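Local coordinates for protein EDTA monooxygenase (EDTA-degrading bacterium BNC1, PDB 5DQP) that probably oxidises EDTA as a flavin-dependent monooxygenase, using molecular oxygen and reduced FMN supplied by a partner flavin reductase, at residues A52-D57 with I229-L234; V210-G215 with R221-F226. All coordinates share one frame; numbering follows the deposited sequence.

Contact 1 (A52-D57 with I229-L234)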
loop_
_atom_site.group_PDB
_atom_site.type_symbol
_atom_site.label_atom_id
_atom_site.label_comp_id
_atom_site.label_asym_id
_atom_site.label_seq_id
_atom_site.Cartn_x
_atom_site.Cartn_y
_atom_site.Cartn_z
ATOM N N ALA A 52 -11.380 6.054 -13.223
ATOM C CA ALA A 52 -10.601 5.444 -12.146
ATOM C C ALA A 52 -11.263 4.144 -11.703
ATOM O O ALA A 52 -12.478 3.979 -11.846
ATOM C CB ALA A 52 -10.467 6.392 -10.943
ATOM N N PHE A 53 -10.454 3.220 -11.171
ATOM C CA PHE A 53 -11.040 2.127 -10.422
ATOM C C PHE A 53 -11.203 2.570 -8.969
ATOM O O PHE A 53 -10.653 3.582 -8.528
ATOM C CB PHE A 53 -10.209 0.828 -10.535
ATOM C CG PHE A 53 -8.782 0.940 -9.996
ATOM C CD1 PHE A 53 -8.519 0.774 -8.651
ATOM C CD2 PHE A 53 -7.717 1.195 -10.854
ATOM C CE1 PHE A 53 -7.231 0.893 -8.153
ATOM C CE2 PHE A 53 -6.421 1.297 -10.379
ATOM C CZ PHE A 53 -6.172 1.150 -9.023
ATOM N N PHE A 54 -11.995 1.812 -8.229
ATOM C CA PHE A 54 -12.219 2.085 -6.825
ATOM C C PHE A 54 -12.102 0.798 -6.022
ATOM O O PHE A 54 -12.614 -0.253 -6.427
ATOM C CB PHE A 54 -13.608 2.717 -6.626
ATOM C CG PHE A 54 -14.067 2.751 -5.193
ATOM C CD1 PHE A 54 -13.395 3.520 -4.263
ATOM C CD2 PHE A 54 -15.188 2.045 -4.791
ATOM C CE1 PHE A 54 -13.811 3.579 -2.957
ATOM C CE2 PHE A 54 -15.635 2.105 -3.462
ATOM C CZ PHE A 54 -14.944 2.868 -2.552
ATOM N N LEU A 55 -11.448 0.895 -4.875
ATOM C CA LEU A 55 -11.308 -0.204 -3.936
ATOM C C LEU A 55 -11.925 0.209 -2.611
ATOM O O LEU A 55 -11.457 1.153 -1.970
ATOM C CB LEU A 55 -9.833 -0.584 -3.758
ATOM C CG LEU A 55 -9.176 -1.218 -4.984
ATOM C CD1 LEU A 55 -7.657 -1.357 -4.765
ATOM C CD2 LEU A 55 -9.791 -2.568 -5.288
ATOM N N ALA A 56 -12.996 -0.470 -2.225
ATOM C CA ALA A 56 -13.522 -0.355 -0.874
ATOM C C ALA A 56 -12.603 -1.123 0.071
ATOM O O ALA A 56 -11.802 -1.956 -0.357
ATOM C CB ALA A 56 -14.944 -0.907 -0.803
ATOM N N ASP A 57 -12.695 -0.821 1.363
ATOM C CA ASP A 57 -11.884 -1.565 2.316
ATOM C C ASP A 57 -12.454 -1.470 3.726
ATOM O O ASP A 57 -13.003 -0.445 4.125
ATOM C CB ASP A 57 -10.434 -1.075 2.336
ATOM C CG ASP A 57 -9.561 -1.911 3.259
ATOM O OD1 ASP A 57 -9.604 -3.152 3.106
ATOM O OD2 ASP A 57 -8.860 -1.342 4.140
ATOM N N ILE A 229 -14.937 14.211 -4.502
ATOM C CA ILE A 229 -15.898 13.279 -5.060
ATOM C C ILE A 229 -16.734 12.729 -3.920
ATOM O O ILE A 229 -16.208 12.351 -2.865
ATOM C CB ILE A 229 -15.236 12.125 -5.826
ATOM C CG1 ILE A 229 -14.164 12.637 -6.786
ATOM C CG2 ILE A 229 -16.309 11.328 -6.553
ATOM C CD1 ILE A 229 -13.420 11.500 -7.497
ATOM N N ILE A 230 -18.038 12.685 -4.142
ATOM C CA ILE A 230 -18.986 12.127 -3.197
ATOM C C ILE A 230 -19.722 10.996 -3.901
ATOM O O ILE A 230 -20.289 11.198 -4.986
ATOM C CB ILE A 230 -19.968 13.204 -2.700
ATOM C CG1 ILE A 230 -19.201 14.472 -2.267
ATOM C CG2 ILE A 230 -20.907 12.619 -1.638
ATOM C CD1 ILE A 230 -20.096 15.662 -1.952
ATOM N N TYR A 231 -19.693 9.811 -3.295
ATOM C CA TYR A 231 -20.518 8.690 -3.732
ATOM C C TYR A 231 -21.908 8.816 -3.140
ATOM O O TYR A 231 -22.064 9.203 -1.982
ATOM C CB TYR A 231 -19.923 7.362 -3.291
ATOM C CG TYR A 231 -18.599 7.047 -3.907
ATOM C CD1 TYR A 231 -18.092 7.816 -4.955
ATOM C CD2 TYR A 231 -17.856 5.968 -3.455
ATOM C CE1 TYR A 231 -16.876 7.507 -5.532
ATOM C CE2 TYR A 231 -16.644 5.642 -4.032
ATOM C CZ TYR A 231 -16.155 6.408 -5.066
ATOM O OH TYR A 231 -14.936 6.088 -5.621
ATOM N N ALA A 232 -22.919 8.480 -3.940
ATOM C CA ALA A 232 -24.303 8.638 -3.530
ATOM C C ALA A 232 -25.093 7.372 -3.821
ATOM O O ALA A 232 -24.709 6.526 -4.639
ATOM C CB ALA A 232 -24.979 9.839 -4.224
ATOM N N PHE A 233 -26.211 7.264 -3.123
ATOM C CA PHE A 233 -27.167 6.194 -3.324
ATOM C C PHE A 233 -27.953 6.469 -4.602
ATOM O O PHE A 233 -28.280 7.616 -4.920
ATOM C CB PHE A 233 -28.093 6.111 -2.108
ATOM C CG PHE A 233 -29.142 5.055 -2.205
ATOM C CD1 PHE A 233 -28.794 3.709 -2.178
ATOM C CD2 PHE A 233 -30.488 5.404 -2.282
ATOM C CE1 PHE A 233 -29.771 2.736 -2.256
ATOM C CE2 PHE A 233 -31.465 4.436 -2.357
ATOM C CZ PHE A 233 -31.106 3.099 -2.350
ATOM N N LEU A 234 -28.218 5.416 -5.365
ATOM C CA LEU A 234 -29.021 5.567 -6.573
ATOM C C LEU A 234 -30.487 5.368 -6.187
ATOM O O LEU A 234 -31.084 4.310 -6.385
ATOM C CB LEU A 234 -28.558 4.607 -7.655
ATOM C CG LEU A 234 -29.307 4.796 -8.982
ATOM C CD1 LEU A 234 -28.630 5.845 -9.809
ATOM C CD2 LEU A 234 -29.436 3.479 -9.765
#
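F54 and Y231 reach toward each other from two strands of the barrel and meet as a T-shaped pair. The ring centroids lie 4.9 Å apart and the planes stand at 87°, with the edge of Y231 directed at the face of F54. CE2 of Y231 sits over the centre of that face, 3.6 Å from F54 CZ, and the phenol OH hangs over the rim, 3.3 Å from F54 CD1. With chi1 at 167°, CG of F54 swings opposite the backbone N, which sends the ring inward. The backbone N of A56 lies over the other face of the F54 ring, nearer the rim. Between the two segments the close packing is confined to this pair: it buries 104 Å², and the CA atoms of F54 and Y231 remain 11.0 Å apart. The phenol oxygen is buried without a hydrogen-bond partner in the model. The looser side belongs to Y231, which is partly exposed and has a PE4 molecule nearby, probably from the crystallisation liquor. Replacing F54 by an alanine is likely to strip the Y231 edge of its aromatic face, leaving the phenol with less to fix its rotation. F54 also touches T94, which like D57 is predicted to bind FMN. V9 of strand 7-11 and I92 of strand 90-96 touch both side chains, while W11 adds a second edge-to-face partner for F54 within the TIM-barrel-type fold.

Contact 2 (V210-G215 with R221-F226)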
loop_
_atom_site.group_PDB
_atom_site.type_symbol
_atom_site.label_atom_id
_atom_site.label_comp_id
_atom_site.label_asym_id
_atom_site.label_seq_id
_atom_site.Cartn_x
_atom_site.Cartn_y
_atom_site.Cartn_z
ATOM N N VAL A 210 -9.536 13.623 -2.767
ATOM C CA VAL A 210 -10.158 13.064 -1.565
ATOM C C VAL A 210 -11.619 12.770 -1.867
ATOM O O VAL A 210 -12.349 13.641 -2.349
ATOM C CB VAL A 210 -10.018 14.005 -0.352
ATOM C CG1 VAL A 210 -10.879 13.509 0.830
ATOM C CG2 VAL A 210 -8.541 14.109 0.081
ATOM N N VAL A 211 -12.040 11.548 -1.557
ATOM C CA VAL A 211 -13.367 11.040 -1.854
ATOM C C VAL A 211 -14.083 10.807 -0.537
ATOM O O VAL A 211 -13.457 10.474 0.475
ATOM C CB VAL A 211 -13.280 9.749 -2.709
ATOM C CG1 VAL A 211 -14.691 9.080 -2.917
ATOM C CG2 VAL A 211 -12.615 10.063 -4.054
ATOM N N GLN A 212 -15.405 11.013 -0.545
ATOM C CA GLN A 212 -16.235 10.871 0.646
ATOM C C GLN A 212 -17.536 10.156 0.296
ATOM O O GLN A 212 -18.036 10.247 -0.829
ATOM C CB GLN A 212 -16.517 12.241 1.294
ATOM C CG GLN A 212 -17.179 12.176 2.699
ATOM C CD GLN A 212 -18.704 12.021 2.654
ATOM O OE1 GLN A 212 -19.350 12.408 1.669
ATOM N NE2 GLN A 212 -19.283 11.440 3.714
ATOM N N ALA A 213 -18.003 9.347 1.221
ATOM C CA ALA A 213 -19.234 8.578 1.110
ATOM C C ALA A 213 -19.941 8.532 2.464
ATOM O O ALA A 213 -19.481 7.899 3.380
ATOM C CB ALA A 213 -18.915 7.173 0.654
ATOM N N GLY A 214 -21.073 9.176 2.576
ATOM C CA GLY A 214 -21.856 9.162 3.803
ATOM C C GLY A 214 -22.992 10.148 3.872
ATOM O O GLY A 214 -22.749 11.325 3.900
ATOM N N GLY A 215 -24.222 9.670 3.933
ATOM C CA GLY A 215 -25.385 10.531 3.849
ATOM C C GLY A 215 -25.781 11.251 5.122
ATOM O O GLY A 215 -26.667 12.113 5.069
ATOM N N ARG A 221 -21.087 17.270 6.195
ATOM C CA ARG A 221 -20.208 18.359 6.606
ATOM C C ARG A 221 -18.758 18.058 6.271
ATOM O O ARG A 221 -18.049 18.908 5.717
ATOM C CB ARG A 221 -20.345 18.635 8.095
ATOM C CG ARG A 221 -19.440 19.774 8.551
ATOM C CD ARG A 221 -19.527 20.053 10.051
ATOM N NE ARG A 221 -18.668 21.176 10.439
ATOM C CZ ARG A 221 -17.478 21.051 11.025
ATOM N NH1 ARG A 221 -16.989 19.852 11.311
ATOM N NH2 ARG A 221 -16.770 22.130 11.333
ATOM N N LEU A 222 -18.289 16.855 6.615
ATOM C CA LEU A 222 -16.956 16.449 6.187
ATOM C C LEU A 222 -16.800 16.637 4.677
ATOM O O LEU A 222 -15.807 17.205 4.203
ATOM C CB LEU A 222 -16.705 15.000 6.588
ATOM C CG LEU A 222 -15.246 14.555 6.634
ATOM C CD1 LEU A 222 -14.515 15.174 7.822
ATOM C CD2 LEU A 222 -15.178 13.067 6.724
ATOM N N ALA A 223 -17.795 16.191 3.909
ATOM C CA ALA A 223 -17.702 16.278 2.457
ATOM C C ALA A 223 -17.611 17.721 1.990
ATOM O O ALA A 223 -16.859 18.029 1.057
ATOM C CB ALA A 223 -18.895 15.581 1.812
ATOM N N SER A 224 -18.366 18.629 2.629
ATOM C CA SER A 224 -18.360 20.019 2.179
ATOM C C SER A 224 -16.995 20.660 2.400
ATOM O O SER A 224 -16.624 21.585 1.669
ATOM C CB SER A 224 -19.462 20.821 2.890
ATOM O OG SER A 224 -19.133 21.066 4.260
ATOM N N ARG A 225 -16.224 20.157 3.379
ATOM C CA ARG A 225 -14.907 20.692 3.735
ATOM C C ARG A 225 -13.773 20.033 2.959
ATOM O O ARG A 225 -12.825 20.713 2.553
ATOM C CB ARG A 225 -14.655 20.533 5.246
ATOM C CG ARG A 225 -15.670 21.290 6.124
ATOM C CD ARG A 225 -15.410 21.157 7.636
ATOM N NE ARG A 225 -14.001 21.361 7.956
ATOM C CZ ARG A 225 -13.399 22.549 8.006
ATOM N NH1 ARG A 225 -14.088 23.658 7.765
ATOM N NH2 ARG A 225 -12.106 22.631 8.294
ATOM N N PHE A 226 -13.851 18.720 2.746
ATOM C CA PHE A 226 -12.743 17.947 2.203
ATOM C C PHE A 226 -13.080 17.067 1.009
ATOM O O PHE A 226 -12.155 16.662 0.308
ATOM C CB PHE A 226 -12.147 17.056 3.296
ATOM C CG PHE A 226 -11.565 17.829 4.427
ATOM C CD1 PHE A 226 -10.376 18.512 4.260
ATOM C CD2 PHE A 226 -12.217 17.897 5.650
ATOM C CE1 PHE A 226 -9.830 19.253 5.304
ATOM C CE2 PHE A 226 -11.685 18.638 6.689
ATOM C CZ PHE A 226 -10.493 19.308 6.518
#
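Two torsions set the Q212 side chain against A223: CG lies anti to the backbone N (chi1 -170°), carrying the chain out toward helix 217-226, and a bend at chi2 (-84°) then lays the amide beside the methyl of A223. The closest approach is Q212 OE1 to A223 CB at 3.2 Å, and Q212 CG follows at 3.9 Å from the same methyl. The small alanine is consistent with the close approach of strand and helix, the CA atoms of Q212 and A223 being 5.9 Å apart. At the other end of the amide, Q212 NE2 makes a weak hydrogen bond of 3.5 Å to G214 O, which can orient the amide only loosely. A CB on G214 would come too close to that NE2, consistent with a glycine there. V210 approaches the last turn of the segment, where its CG1 lies 3.4 Å from the backbone O of F226. The F226 ring itself leads away, packing on L154 and E151 of helix 143-161. Behind the interface, R221 O accepts from both S224 OG (2.8 Å) and R225 N, tying the side chain of S224 to the helix backbone. Although 200 Å² is buried, the contact joining strand to helix in this beta-alpha-beta unit is van der Waals packing in which an amide oxygen and a carbonyl oxygen lie against methyl groups, with no polar pairing between the segments.

Overall arrangement
The two contacts lie on one parallel beta sheet, with centres 12 Å apart. Contact 2 lies within the beta-alpha-beta unit of strand 210-213, helix 217-226 and strand 229-233, whose last strand also carries one side of contact 1. Contact 1 reaches across the barrel interior at the centre of the chain; contact 2 packs a helix against the sheet's outer side. Along the chain, contact 2 is nested inside the loop closed by contact 1. Probable backbone hydrogen bonds, Q212 N to I229 O (2.8 Å) and Y231 N to Q212 O (3.0 Å), join their neighbouring strands. D57 of contact 1 is predicted to bind FMN, and the Q212 side chain lies about 5 Å from that of Y147, another predicted FMN residue.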